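PDB 2QSA: DnaJ homolog dnj-2 from Caenorhabditis elegans, which is a J-domain (Hsp40-type) protein of the DNAJC25 family with a transmembrane helix, and probably acts as a co-chaperone that stimulates an Hsp70 partner through this domain. Local coordinates for residues F6-Y11 / N80-L85; C17-V23 / A68-L72; L33-Y37 / I65-Y69; D74-N80 / Q97-L101. All coordinates share one frame; numbering follows the deposited sequence. Where two conformers were deposited one is given.

Interaction 1 of 4, residues F6-Y11 / N80-L85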
loop_
_atom_site.group_PDB
_atom_site.type_symbol
_atom_site.label_atom_id
_atom_site.label_comp_id
_atom_site.label_asym_id
_atom_site.label_seq_id
_atom_site.Cartn_x
_atom_site.Cartn_y
_atom_site.Cartn_z
ATOM N N PHE A 6 -1.813 -12.250 -5.778
ATOM C CA PHE A 6 -1.538 -11.589 -4.493
ATOM C C PHE A 6 -2.042 -12.419 -3.312
ATOM O O PHE A 6 -2.985 -13.205 -3.426
ATOM C CB PHE A 6 -2.192 -10.198 -4.374
ATOM C CG PHE A 6 -1.681 -9.169 -5.358
ATOM C CD1 PHE A 6 -0.583 -9.450 -6.179
ATOM C CD2 PHE A 6 -2.277 -7.904 -5.435
ATOM C CE1 PHE A 6 -0.072 -8.506 -7.081
ATOM C CE2 PHE A 6 -1.812 -6.960 -6.347
ATOM C CZ PHE A 6 -0.678 -7.245 -7.168
ATOM N N ALA A 7 -1.432 -12.164 -2.155
ATOM C CA ALA A 7 -1.909 -12.683 -0.894
ATOM C C ALA A 7 -2.619 -11.573 -0.129
ATOM O O ALA A 7 -2.055 -10.506 0.094
ATOM C CB ALA A 7 -0.714 -13.271 -0.063
ATOM N N PRO A 8 -3.880 -11.810 0.287
ATOM C CA PRO A 8 -4.628 -10.829 1.103
ATOM C C PRO A 8 -3.867 -10.313 2.340
ATOM O O PRO A 8 -4.006 -9.145 2.724
ATOM C CB PRO A 8 -5.902 -11.614 1.511
ATOM C CG PRO A 8 -6.103 -12.554 0.356
ATOM C CD PRO A 8 -4.703 -13.003 -0.041
ATOM N N GLU A 9 -3.064 -11.168 2.975
ATOM C CA GLU A 9 -2.401 -10.750 4.206
ATOM C C GLU A 9 -1.125 -9.930 3.972
ATOM O O GLU A 9 -0.578 -9.369 4.914
ATOM C CB GLU A 9 -2.126 -11.931 5.135
ATOM C CG GLU A 9 -1.268 -13.015 4.522
ATOM C CD GLU A 9 -2.079 -14.105 3.850
ATOM O OE1 GLU A 9 -3.077 -13.798 3.160
ATOM O OE2 GLU A 9 -1.712 -15.283 4.010
ATOM N N LEU A 10 -0.641 -9.853 2.732
ATOM C CA LEU A 10 0.621 -9.105 2.496
ATOM C C LEU A 10 0.362 -7.718 1.900
ATOM O O LEU A 10 -0.515 -7.551 1.059
ATOM C CB LEU A 10 1.570 -9.876 1.559
ATOM C CG LEU A 10 1.938 -11.322 1.926
ATOM C CD1 LEU A 10 2.821 -11.925 0.840
ATOM C CD2 LEU A 10 2.624 -11.378 3.253
ATOM N N TYR A 11 1.160 -6.738 2.336
ATOM C CA TYR A 11 1.156 -5.415 1.691
ATOM C C TYR A 11 -0.271 -4.847 1.596
ATOM O O TYR A 11 -0.978 -4.812 2.622
ATOM C CB TYR A 11 1.836 -5.541 0.313
ATOM C CG TYR A 11 3.280 -6.009 0.444
ATOM C CD1 TYR A 11 4.232 -5.180 1.064
ATOM C CD2 TYR A 11 3.697 -7.268 -0.034
ATOM C CE1 TYR A 11 5.575 -5.571 1.187
ATOM C CE2 TYR A 11 5.043 -7.672 0.099
ATOM C CZ TYR A 11 5.960 -6.821 0.681
ATOM O OH TYR A 11 7.269 -7.219 0.799
ATOM N N ASN A 80 11.484 -5.236 -1.872
ATOM C CA ASN A 80 10.763 -6.492 -1.576
ATOM C C ASN A 80 9.413 -6.551 -2.302
ATOM O O ASN A 80 9.032 -7.584 -2.883
ATOM C CB ASN A 80 10.519 -6.622 -0.067
ATOM C CG ASN A 80 11.817 -6.944 0.709
ATOM O OD1 ASN A 80 12.817 -7.286 0.110
ATOM N ND2 ASN A 80 11.782 -6.835 2.026
ATOM N N TYR A 81 8.703 -5.429 -2.273
ATOM C CA TYR A 81 7.381 -5.354 -2.910
ATOM C C TYR A 81 7.446 -5.589 -4.419
ATOM O O TYR A 81 6.693 -6.432 -4.983
ATOM C CB TYR A 81 6.746 -3.979 -2.648
ATOM C CG TYR A 81 5.268 -3.995 -3.068
ATOM C CD1 TYR A 81 4.366 -4.928 -2.499
ATOM C CD2 TYR A 81 4.773 -3.103 -4.047
ATOM C CE1 TYR A 81 3.033 -4.989 -2.875
ATOM C CE2 TYR A 81 3.442 -3.151 -4.449
ATOM C CZ TYR A 81 2.557 -4.077 -3.865
ATOM O OH TYR A 81 1.248 -4.118 -4.212
ATOM N N ASP A 82 8.385 -4.890 -5.057
ATOM C CA ASP A 82 8.582 -5.063 -6.489
ATOM C C ASP A 82 8.953 -6.516 -6.858
ATOM O O ASP A 82 8.478 -7.061 -7.868
ATOM C CB ASP A 82 9.645 -4.074 -6.966
ATOM C CG ASP A 82 9.139 -2.640 -6.985
ATOM O OD1 ASP A 82 7.909 -2.398 -6.913
ATOM O OD2 ASP A 82 9.998 -1.718 -7.057
ATOM N N TYR A 83 9.781 -7.143 -6.036
ATOM C CA TYR A 83 10.142 -8.548 -6.240
ATOM C C TYR A 83 8.892 -9.460 -6.147
ATOM O O TYR A 83 8.659 -10.331 -6.990
ATOM C CB TYR A 83 11.194 -8.968 -5.223
ATOM C CG TYR A 83 11.777 -10.313 -5.579
ATOM C CD1 TYR A 83 12.952 -10.400 -6.310
ATOM C CD2 TYR A 83 11.130 -11.472 -5.211
ATOM C CE1 TYR A 83 13.482 -11.632 -6.639
ATOM C CE2 TYR A 83 11.645 -12.722 -5.516
ATOM C CZ TYR A 83 12.820 -12.790 -6.253
ATOM O OH TYR A 83 13.349 -14.024 -6.572
ATOM N N TYR A 84 8.091 -9.227 -5.119
ATOM C CA TYR A 84 6.795 -9.919 -4.967
ATOM C C TYR A 84 5.857 -9.751 -6.167
ATOM O O TYR A 84 5.270 -10.725 -6.642
ATOM C CB TYR A 84 6.157 -9.325 -3.717
ATOM C CG TYR A 84 4.687 -9.583 -3.489
ATOM C CD1 TYR A 84 4.237 -10.869 -3.118
ATOM C CD2 TYR A 84 3.746 -8.511 -3.507
ATOM C CE1 TYR A 84 2.868 -11.105 -2.828
ATOM C CE2 TYR A 84 2.378 -8.742 -3.227
ATOM C CZ TYR A 84 1.946 -10.006 -2.861
ATOM O OH TYR A 84 0.627 -10.195 -2.552
ATOM N N LEU A 85 5.721 -8.514 -6.652
ATOM C CA LEU A 85 4.905 -8.276 -7.850
ATOM C C LEU A 85 5.447 -9.105 -9.043
ATOM O O LEU A 85 4.679 -9.689 -9.813
ATOM C CB LEU A 85 4.888 -6.799 -8.236
ATOM C CG LEU A 85 4.148 -5.860 -7.272
ATOM C CD1 LEU A 85 4.255 -4.441 -7.878
ATOM C CD2 LEU A 85 2.635 -6.264 -7.087
HETATM O O HOH W 1 -0.617 -7.989 -1.662
HETATM O O HOH W 2 8.945 -6.096 2.743
#
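Y84 of helix 75-86 reaches across to the N-terminal loop. With chi1 at 165°, CG stands anti to the backbone N, and from CB the side chain leaves the helix toward residues F6-Y11. At the ring root, CG lies 4.1 Å from Y11 CE2. Further out, CD2 packs 3.7 Å from Y11 CD2, which CE2 also adjoins, the two rings meeting obliquely with Y11 over one face of Y84; CE1 lies 3.8 Å from L10 CD1. At the tip, OH lies beside the backbone of F6 and accepts a hydrogen bond of 2.9 Å from A7 N, fairly straight at 162° and arriving near the ring plane. The same OH is hydrogen-bonded to a water 2.7 Å away that donates to L10 O, so one phenol is tied to both ends of the type I turn A7-L10. Y81 turns its edge to the face of Y11, with CD1 3.3 Å from Y11 CG, while Y81 OH is hydrogen-bonded to C17 N. F6 CZ meets L85 CD2 at 3.5 Å, and another water links Y11 OH to N80 ND2. In this aromatic cluster, ring packing supplies the bulk, and the Y84 hydroxyl adds directional bonds that fix the loop.

Interaction 2 of 4, residues C17-V23 / A68-L72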
loop_
_atom_site.group_PDB
_atom_site.type_symbol
_atom_site.label_atom_id
_atom_site.label_comp_id
_atom_site.label_asym_id
_atom_site.label_seq_id
_atom_site.Cartn_x
_atom_site.Cartn_y
_atom_site.Cartn_z
ATOM N N CYS A 17 -0.288 -1.739 -4.335
ATOM C CA CYS A 17 -0.045 -0.489 -3.559
ATOM C C CYS A 17 0.221 0.748 -4.458
ATOM O O CYS A 17 -0.123 1.892 -4.062
ATOM C CB CYS A 17 1.158 -0.645 -2.601
ATOM S SG CYS A 17 0.965 -1.869 -1.299
ATOM N N TYR A 18 0.875 0.529 -5.611
ATOM C CA TYR A 18 1.022 1.670 -6.564
ATOM C C TYR A 18 -0.373 2.176 -6.981
ATOM O O TYR A 18 -0.603 3.389 -7.022
ATOM C CB TYR A 18 1.784 1.260 -7.795
ATOM C CG TYR A 18 3.224 0.955 -7.569
ATOM C CD1 TYR A 18 4.189 1.992 -7.514
ATOM C CD2 TYR A 18 3.656 -0.361 -7.417
ATOM C CE1 TYR A 18 5.567 1.692 -7.358
ATOM C CE2 TYR A 18 5.040 -0.680 -7.275
ATOM C CZ TYR A 18 5.975 0.367 -7.219
ATOM O OH TYR A 18 7.322 0.065 -7.083
ATOM N N ASP A 19 -1.290 1.261 -7.287
ATOM C CA ASP A 19 -2.650 1.672 -7.704
ATOM C C ASP A 19 -3.393 2.363 -6.573
ATOM O O ASP A 19 -4.139 3.297 -6.816
ATOM C CB ASP A 19 -3.470 0.466 -8.145
ATOM C CG ASP A 19 -2.914 -0.198 -9.411
ATOM O OD1 ASP A 19 -2.125 0.420 -10.117
ATOM O OD2 ASP A 19 -3.364 -1.333 -9.712
ATOM N N VAL A 20 -3.182 1.881 -5.340
ATOM C CA VAL A 20 -3.840 2.506 -4.190
ATOM C C VAL A 20 -3.563 4.017 -4.097
ATOM O O VAL A 20 -4.458 4.814 -3.808
ATOM C CB VAL A 20 -3.425 1.812 -2.837
ATOM C CG1 VAL A 20 -3.946 2.613 -1.627
ATOM C CG2 VAL A 20 -3.969 0.373 -2.795
ATOM N N LEU A 21 -2.308 4.382 -4.348
ATOM C CA LEU A 21 -1.909 5.780 -4.339
ATOM C C LEU A 21 -1.973 6.475 -5.699
ATOM O O LEU A 21 -1.611 7.651 -5.803
ATOM C CB LEU A 21 -0.504 5.893 -3.728
ATOM C CG LEU A 21 -0.422 5.424 -2.256
ATOM C CD1 LEU A 21 1.048 5.562 -1.755
ATOM C CD2 LEU A 21 -1.338 6.245 -1.344
ATOM N N GLU A 22 -2.458 5.768 -6.718
ATOM C CA GLU A 22 -2.572 6.289 -8.095
ATOM C C GLU A 22 -1.206 6.813 -8.575
ATOM O O GLU A 22 -1.107 7.872 -9.200
ATOM C CB GLU A 22 -3.710 7.343 -8.183
ATOM C CG GLU A 22 -5.076 6.811 -7.644
ATOM C CD GLU A 22 -6.188 7.894 -7.418
ATOM O OE1 GLU A 22 -5.899 9.094 -7.187
ATOM O OE2 GLU A 22 -7.381 7.503 -7.414
ATOM N N VAL A 23 -0.145 6.088 -8.236
ATOM C CA VAL A 23 1.190 6.384 -8.752
ATOM C C VAL A 23 1.613 5.278 -9.713
ATOM O O VAL A 23 1.054 4.178 -9.698
ATOM C CB VAL A 23 2.262 6.555 -7.653
ATOM C CG1 VAL A 23 1.968 7.778 -6.808
ATOM C CG2 VAL A 23 2.341 5.351 -6.810
ATOM N N ALA A 68 0.053 1.467 1.826
ATOM C CA ALA A 68 0.672 1.651 0.495
ATOM C C ALA A 68 1.858 2.592 0.629
ATOM O O ALA A 68 2.896 2.366 0.024
ATOM C CB ALA A 68 -0.346 2.217 -0.504
ATOM N N TYR A 69 1.703 3.648 1.412
ATOM C CA TYR A 69 2.814 4.628 1.495
ATOM C C TYR A 69 4.002 4.011 2.233
ATOM O O TYR A 69 5.137 4.210 1.811
ATOM C CB TYR A 69 2.332 5.879 2.204
ATOM C CG TYR A 69 3.330 7.007 2.227
ATOM C CD1 TYR A 69 3.940 7.463 1.046
ATOM C CD2 TYR A 69 3.602 7.703 3.408
ATOM C CE1 TYR A 69 4.834 8.554 1.023
ATOM C CE2 TYR A 69 4.504 8.825 3.395
ATOM C CZ TYR A 69 5.117 9.236 2.193
ATOM O OH TYR A 69 5.988 10.317 2.175
ATOM N N GLU A 70 3.730 3.287 3.326
ATOM C CA GLU A 70 4.801 2.638 4.094
ATOM C C GLU A 70 5.572 1.633 3.252
ATOM O O GLU A 70 6.789 1.533 3.367
ATOM C CB GLU A 70 4.230 2.000 5.354
ATOM C CG GLU A 70 3.714 3.045 6.340
ATOM C CD GLU A 70 2.807 2.477 7.442
ATOM O OE1 GLU A 70 2.612 1.236 7.468
ATOM O OE2 GLU A 70 2.287 3.272 8.286
ATOM N N THR A 71 4.859 0.904 2.393
ATOM C CA THR A 71 5.481 -0.100 1.531
ATOM C C THR A 71 6.355 0.557 0.472
ATOM O O THR A 71 7.441 0.042 0.175
ATOM C CB THR A 71 4.379 -0.902 0.840
ATOM O OG1 THR A 71 3.599 -1.558 1.877
ATOM C CG2 THR A 71 4.956 -1.931 -0.168
ATOM N N LEU A 72 5.891 1.680 -0.082
ATOM C CA LEU A 72 6.581 2.242 -1.240
ATOM C C LEU A 72 7.636 3.279 -0.852
ATOM O O LEU A 72 8.547 3.550 -1.641
ATOM C CB LEU A 72 5.601 2.821 -2.247
ATOM C CG LEU A 72 4.637 1.774 -2.846
ATOM C CD1 LEU A 72 3.588 2.486 -3.725
ATOM C CD2 LEU A 72 5.454 0.749 -3.629
#
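The Y18 ring carries L72 on one face: L72 CD2 stands 3.9 Å from the ring centroid and 19° off the ring normal, a CH-pi contact that is nearest at CZ. At its polar end, Y18 OH is hydrogen-bonded to D82 OD1 of helix 75-86. This is core packing of a J domain, with the short helix 17-20 laid on the C-terminal part of helix 52-73. Replacing Y18 by a leucine is likely to leave D82 OD1 without its phenol partner and L72 CD2 without a ring face to cover. A68 is the small residue that lets the backbones close in, its CA 4.6 Å from that of C17; its methyl is received by C17 O, V20 CG1 and L21 CG, the last at 3.7 Å. L21 carries CD1 onward to the backbone of Y69, 3.8 Å from Y69 N. L72 CD1 lies 3.8 Å from C17 O. Helix 17-20 ends in a Schellman motif, E22 taking a positive phi of 54°, which turns the chain so that V23 CG2 comes near L72 CD1. With chi1 at -64°, C17 sends SG, disulfide-bonded to C12, past A68 to pack 4.1 Å from T71 OG1, itself hydrogen-bonded to T67 O.

Interaction 3 of 4, residues L33-Y37 / I65-Y69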
loop_
_atom_site.group_PDB
_atom_site.type_symbol
_atom_site.label_atom_id
_atom_site.label_comp_id
_atom_site.label_asym_id
_atom_site.label_seq_id
_atom_site.Cartn_x
_atom_site.Cartn_y
_atom_site.Cartn_z
ATOM N N LEU A 33 5.330 10.331 -4.775
ATOM C CA LEU A 33 4.706 9.365 -3.842
ATOM C C LEU A 33 4.195 10.118 -2.610
ATOM O O LEU A 33 3.057 9.894 -2.172
ATOM C CB LEU A 33 5.727 8.300 -3.424
ATOM C CG LEU A 33 5.132 7.250 -2.465
ATOM C CD1 LEU A 33 4.158 6.309 -3.238
ATOM C CD2 LEU A 33 6.252 6.456 -1.835
ATOM N N ALA A 34 5.019 11.017 -2.071
ATOM C CA ALA A 34 4.613 11.724 -0.839
ATOM C C ALA A 34 3.391 12.630 -1.142
ATOM O O ALA A 34 2.440 12.734 -0.354
ATOM C CB ALA A 34 5.772 12.558 -0.272
ATOM N N LYS A 35 3.414 13.292 -2.298
ATOM C CA LYS A 35 2.313 14.202 -2.627
ATOM C C LYS A 35 0.991 13.415 -2.742
ATOM O O LYS A 35 -0.074 13.859 -2.275
ATOM C CB LYS A 35 2.642 14.911 -3.946
ATOM C CG LYS A 35 1.564 15.885 -4.416
ATOM C CD LYS A 35 1.853 16.316 -5.886
ATOM C CE LYS A 35 0.906 17.381 -6.445
ATOM N NZ LYS A 35 0.833 18.614 -5.681
ATOM N N ALA A 36 1.092 12.240 -3.364
ATOM C CA ALA A 36 -0.077 11.346 -3.613
ATOM C C ALA A 36 -0.631 10.839 -2.266
ATOM O O ALA A 36 -1.837 10.926 -2.012
ATOM C CB ALA A 36 0.311 10.188 -4.508
ATOM N N TYR A 37 0.274 10.376 -1.400
ATOM C CA TYR A 37 -0.107 9.913 -0.080
ATOM C C TYR A 37 -0.799 11.028 0.678
ATOM O O TYR A 37 -1.872 10.821 1.251
ATOM C CB TYR A 37 1.085 9.370 0.726
ATOM C CG TYR A 37 0.750 9.337 2.215
ATOM C CD1 TYR A 37 -0.121 8.336 2.724
ATOM C CD2 TYR A 37 1.258 10.310 3.100
ATOM C CE1 TYR A 37 -0.496 8.304 4.074
ATOM C CE2 TYR A 37 0.933 10.271 4.475
ATOM C CZ TYR A 37 0.033 9.283 4.933
ATOM O OH TYR A 37 -0.310 9.289 6.236
ATOM N N ILE A 65 -4.357 3.238 2.521
ATOM C CA ILE A 65 -3.555 4.348 2.020
ATOM C C ILE A 65 -2.204 4.378 2.763
ATOM O O ILE A 65 -1.146 4.459 2.134
ATOM C CB ILE A 65 -4.317 5.682 2.153
ATOM C CG1 ILE A 65 -5.508 5.655 1.170
ATOM C CG2 ILE A 65 -3.388 6.850 1.902
ATOM C CD1 ILE A 65 -6.731 6.421 1.672
ATOM N N ALA A 66 -2.251 4.277 4.089
ATOM C CA ALA A 66 -1.031 4.353 4.914
ATOM C C ALA A 66 -0.144 3.130 4.630
ATOM O O ALA A 66 1.089 3.285 4.542
ATOM C CB ALA A 66 -1.407 4.426 6.358
ATOM N N THR A 67 -0.726 1.930 4.516
ATOM C CA THR A 67 0.059 0.730 4.176
ATOM C C THR A 67 0.771 0.905 2.819
ATOM O O THR A 67 1.955 0.561 2.699
ATOM C CB THR A 67 -0.831 -0.488 4.133
ATOM O OG1 THR A 67 -1.260 -0.751 5.472
ATOM C CG2 THR A 67 -0.078 -1.695 3.651
ATOM N N ALA A 68 0.053 1.467 1.826
ATOM C CA ALA A 68 0.672 1.651 0.495
ATOM C C ALA A 68 1.858 2.592 0.629
ATOM O O ALA A 68 2.896 2.366 0.024
ATOM C CB ALA A 68 -0.346 2.217 -0.504
ATOM N N TYR A 69 1.703 3.648 1.412
ATOM C CA TYR A 69 2.814 4.628 1.495
ATOM C C TYR A 69 4.002 4.011 2.233
ATOM O O TYR A 69 5.137 4.210 1.811
ATOM C CB TYR A 69 2.332 5.879 2.204
ATOM C CG TYR A 69 3.330 7.007 2.227
ATOM C CD1 TYR A 69 3.940 7.463 1.046
ATOM C CD2 TYR A 69 3.602 7.703 3.408
ATOM C CE1 TYR A 69 4.834 8.554 1.023
ATOM C CE2 TYR A 69 4.504 8.825 3.395
ATOM C CZ TYR A 69 5.117 9.236 2.193
ATOM O OH TYR A 69 5.988 10.317 2.175
#
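Segments 33-37 and 65-69 run antiparallel, their axes 173° apart in direction and 10.5 Å apart at closest approach, and the CA atoms of Y37 and Y69 are the nearest pair. Between them the two tyrosine rings form an offset stack, centroids 4.2 Å apart and planes only 2° from parallel. Y69 has CG anti to the backbone N (chi1 -174°), as has Y37, which carries each ring across to the opposing helix. The offset leaves Y37 CB over the Y69 ring as well, 3.7 Å from its centroid, a CH-pi contact beside the stack. L33 closes the edge of Y69, its CG lying in the ring plane 3.7 Å from CD1. At the far end, Y69 OH meets the methyl of A34, 3.3 Å from CB. Were Y69 an alanine, one face of Y37 would probably lose its stacking partner and L33 the ring edge it packs on, opening a gap between the helices. I65, modelled in two conformers, brings CG2 to 3.7 Å from Y37 CD1 in one of them. No hydrogen bond crosses, so the pairing rests on ring and aliphatic packing. I65 also touches H44, which immediately precedes the HPD sequence in the loop joining the two helices. This antiparallel hairpin with HPD in its connection is the signature of the J domain, where the motif stimulates Hsp70, as it probably does here.

Interaction 4 of 4, residues D74-N80 / Q97-L101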
loop_
_atom_site.group_PDB
_atom_site.type_symbol
_atom_site.label_atom_id
_atom_site.label_comp_id
_atom_site.label_asym_id
_atom_site.label_seq_id
_atom_site.Cartn_x
_atom_site.Cartn_y
_atom_site.Cartn_z
ATOM N N ASP A 74 9.652 3.263 1.900
ATOM C CA ASP A 74 10.829 2.611 2.457
ATOM C C ASP A 74 11.569 1.848 1.361
ATOM O O ASP A 74 11.017 0.962 0.716
ATOM C CB ASP A 74 10.435 1.646 3.575
ATOM C CG ASP A 74 11.643 1.034 4.246
ATOM O OD1 ASP A 74 12.340 1.795 4.966
ATOM O OD2 ASP A 74 11.908 -0.180 4.048
ATOM N N ASP A 75 12.837 2.190 1.139
ATOM C CA ASP A 75 13.568 1.564 0.003
ATOM C C ASP A 75 13.606 0.026 0.006
ATOM O O ASP A 75 13.439 -0.615 -1.039
ATOM C CB ASP A 75 15.001 2.079 -0.068
ATOM C CG ASP A 75 15.066 3.571 -0.329
ATOM O OD1 ASP A 75 14.020 4.215 -0.526
ATOM O OD2 ASP A 75 16.188 4.101 -0.257
ATOM N N GLU A 76 13.836 -0.538 1.194
ATOM C CA GLU A 76 13.924 -1.986 1.360
ATOM C C GLU A 76 12.567 -2.656 1.144
ATOM O O GLU A 76 12.477 -3.658 0.414
ATOM C CB GLU A 76 14.472 -2.354 2.742
ATOM C CG GLU A 76 14.702 -3.835 2.956
ATOM C CD GLU A 76 15.562 -4.131 4.167
ATOM O OE1 GLU A 76 15.723 -3.249 5.050
ATOM O OE2 GLU A 76 16.092 -5.249 4.221
ATOM N N ALA A 77 11.519 -2.082 1.735
ATOM C CA ALA A 77 10.140 -2.609 1.593
ATOM C C ALA A 77 9.778 -2.557 0.104
ATOM O O ALA A 77 9.197 -3.513 -0.419
ATOM C CB ALA A 77 9.148 -1.783 2.427
ATOM N N LYS A 78 10.126 -1.442 -0.565
ATOM C CA LYS A 78 9.730 -1.265 -1.974
ATOM C C LYS A 78 10.469 -2.302 -2.828
ATOM O O LYS A 78 9.878 -2.879 -3.733
ATOM C CB LYS A 78 10.036 0.166 -2.481
ATOM C CG LYS A 78 9.567 0.375 -3.896
ATOM C CD LYS A 78 9.844 1.796 -4.346
ATOM C CE LYS A 78 9.310 2.019 -5.785
ATOM N NZ LYS A 78 10.045 1.148 -6.790
ATOM N N THR A 79 11.747 -2.533 -2.539
ATOM C CA THR A 79 12.509 -3.532 -3.313
ATOM C C THR A 79 11.847 -4.918 -3.121
ATOM O O THR A 79 11.604 -5.651 -4.089
ATOM C CB THR A 79 13.982 -3.527 -2.841
ATOM O OG1 THR A 79 14.576 -2.273 -3.203
ATOM C CG2 THR A 79 14.748 -4.690 -3.490
ATOM N N ASN A 80 11.484 -5.236 -1.872
ATOM C CA ASN A 80 10.763 -6.492 -1.576
ATOM C C ASN A 80 9.413 -6.551 -2.302
ATOM O O ASN A 80 9.032 -7.584 -2.883
ATOM C CB ASN A 80 10.519 -6.622 -0.067
ATOM C CG ASN A 80 11.817 -6.944 0.709
ATOM O OD1 ASN A 80 12.817 -7.286 0.110
ATOM N ND2 ASN A 80 11.782 -6.835 2.026
ATOM N N GLN A 97 10.299 -12.325 3.353
ATOM C CA GLN A 97 10.828 -10.952 3.252
ATOM C C GLN A 97 9.865 -9.947 3.886
ATOM O O GLN A 97 10.308 -9.008 4.534
ATOM C CB GLN A 97 11.102 -10.534 1.814
ATOM C CG GLN A 97 12.162 -11.410 1.054
ATOM C CD GLN A 97 13.500 -11.529 1.766
ATOM O OE1 GLN A 97 13.965 -10.604 2.437
ATOM N NE2 GLN A 97 14.138 -12.688 1.601
ATOM N N TYR A 98 8.565 -10.155 3.683
ATOM C CA TYR A 98 7.546 -9.268 4.276
ATOM C C TYR A 98 7.641 -9.309 5.809
ATOM O O TYR A 98 7.792 -8.273 6.492
ATOM C CB TYR A 98 6.157 -9.694 3.816
ATOM C CG TYR A 98 5.021 -8.900 4.444
ATOM C CD1 TYR A 98 4.728 -7.608 4.006
ATOM C CD2 TYR A 98 4.232 -9.446 5.443
ATOM C CE1 TYR A 98 3.697 -6.898 4.512
ATOM C CE2 TYR A 98 3.184 -8.708 6.010
ATOM C CZ TYR A 98 2.927 -7.440 5.522
ATOM O OH TYR A 98 1.907 -6.702 6.067
ATOM N N TYR A 99 7.563 -10.516 6.363
ATOM C CA TYR A 99 7.609 -10.640 7.822
ATOM C C TYR A 99 8.962 -10.300 8.460
ATOM O O TYR A 99 8.992 -9.684 9.551
ATOM C CB TYR A 99 7.026 -11.992 8.268
ATOM C CG TYR A 99 5.532 -12.086 8.052
ATOM C CD1 TYR A 99 4.635 -11.288 8.792
ATOM C CD2 TYR A 99 4.996 -12.942 7.107
ATOM C CE1 TYR A 99 3.226 -11.364 8.584
ATOM C CE2 TYR A 99 3.605 -13.028 6.893
ATOM C CZ TYR A 99 2.725 -12.243 7.644
ATOM O OH TYR A 99 1.365 -12.359 7.415
ATOM N N ARG A 100 10.072 -10.626 7.793
ATOM C CA ARG A 100 11.430 -10.300 8.287
ATOM C C ARG A 100 11.622 -8.797 8.509
ATOM O O ARG A 100 12.232 -8.349 9.492
ATOM C CB ARG A 100 12.503 -10.741 7.287
ATOM C CG ARG A 100 13.935 -10.665 7.845
ATOM C CD ARG A 100 15.014 -10.691 6.768
ATOM N NE ARG A 100 14.934 -9.498 5.931
ATOM C CZ ARG A 100 15.474 -8.306 6.226
ATOM N NH1 ARG A 100 16.181 -8.102 7.343
ATOM N NH2 ARG A 100 15.313 -7.306 5.382
ATOM N N LEU A 101 11.137 -8.018 7.555
ATOM C CA LEU A 101 11.323 -6.586 7.610
ATOM C C LEU A 101 10.557 -6.008 8.768
ATOM O O LEU A 101 11.023 -5.063 9.417
ATOM C CB LEU A 101 10.866 -5.930 6.316
ATOM C CG LEU A 101 11.974 -5.307 5.502
ATOM C CD1 LEU A 101 11.326 -4.365 4.506
ATOM C CD2 LEU A 101 12.943 -4.533 6.411
HETATM O O HOH W 3 13.142 -8.559 4.005
#
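N80 and Q97 face each other across two antiparallel helices, N80 ND2 lying 3.8 Å from Q97 CB, and a water fills the polar junction beside them. That water has four bonds: it accepts from N80 ND2 at 3.0 Å and from R100 NE at 2.8 Å, and donates to Q97 OE1 at 2.7 Å and to Q97 O. N80, Q97 and the guanidinium are therefore joined through one molecule. R100 bends at chi3 (65°), which swings NH2 toward the E76 carboxylate; the salt bridge from NH2 to OE2 is modelled at 2.5 Å, so short that, with E76 in two conformers, its geometry is doubtful. L101, also in two conformers, fills the space between E76, A77 and N80. At the start of helix 75-86, in the conformer given, D74 OD2 accepts from A77 N at 3.0 Å, an N-cap bond. T79 OG1 donates to D75 O, which also takes T79 N from the opposite face, and D75 OD1 has a salt bridge to K30. Segments 75-80 and 97-101 have axes 10.3 Å apart and directions 168° apart; helices 75-86 and 91-101 thus form an antiparallel hairpin, its partly solvated polar seam at the J-domain surface.

In the fold
From the N terminus, the loop 6-11 is first to be caught: interaction 1 ties it to helix 75-86 and closes the longest loop. Within that loop lie interaction 2, joining helix 17-20 to the end of helix 52-73, and interaction 3, joining helix 30-43 to the same helix. These two share A68 and Y69, their centres only about 5 Å apart, so helix 52-73 serves both. Interaction 4 follows interactions 2 and 3 in series but crosses interaction 1, sharing N80 with it, and brings helix 91-101 back beside helix 75-86. Y98 of that last helix packs on L10 and Y11, connecting both ends of the chain to the J-domain helices.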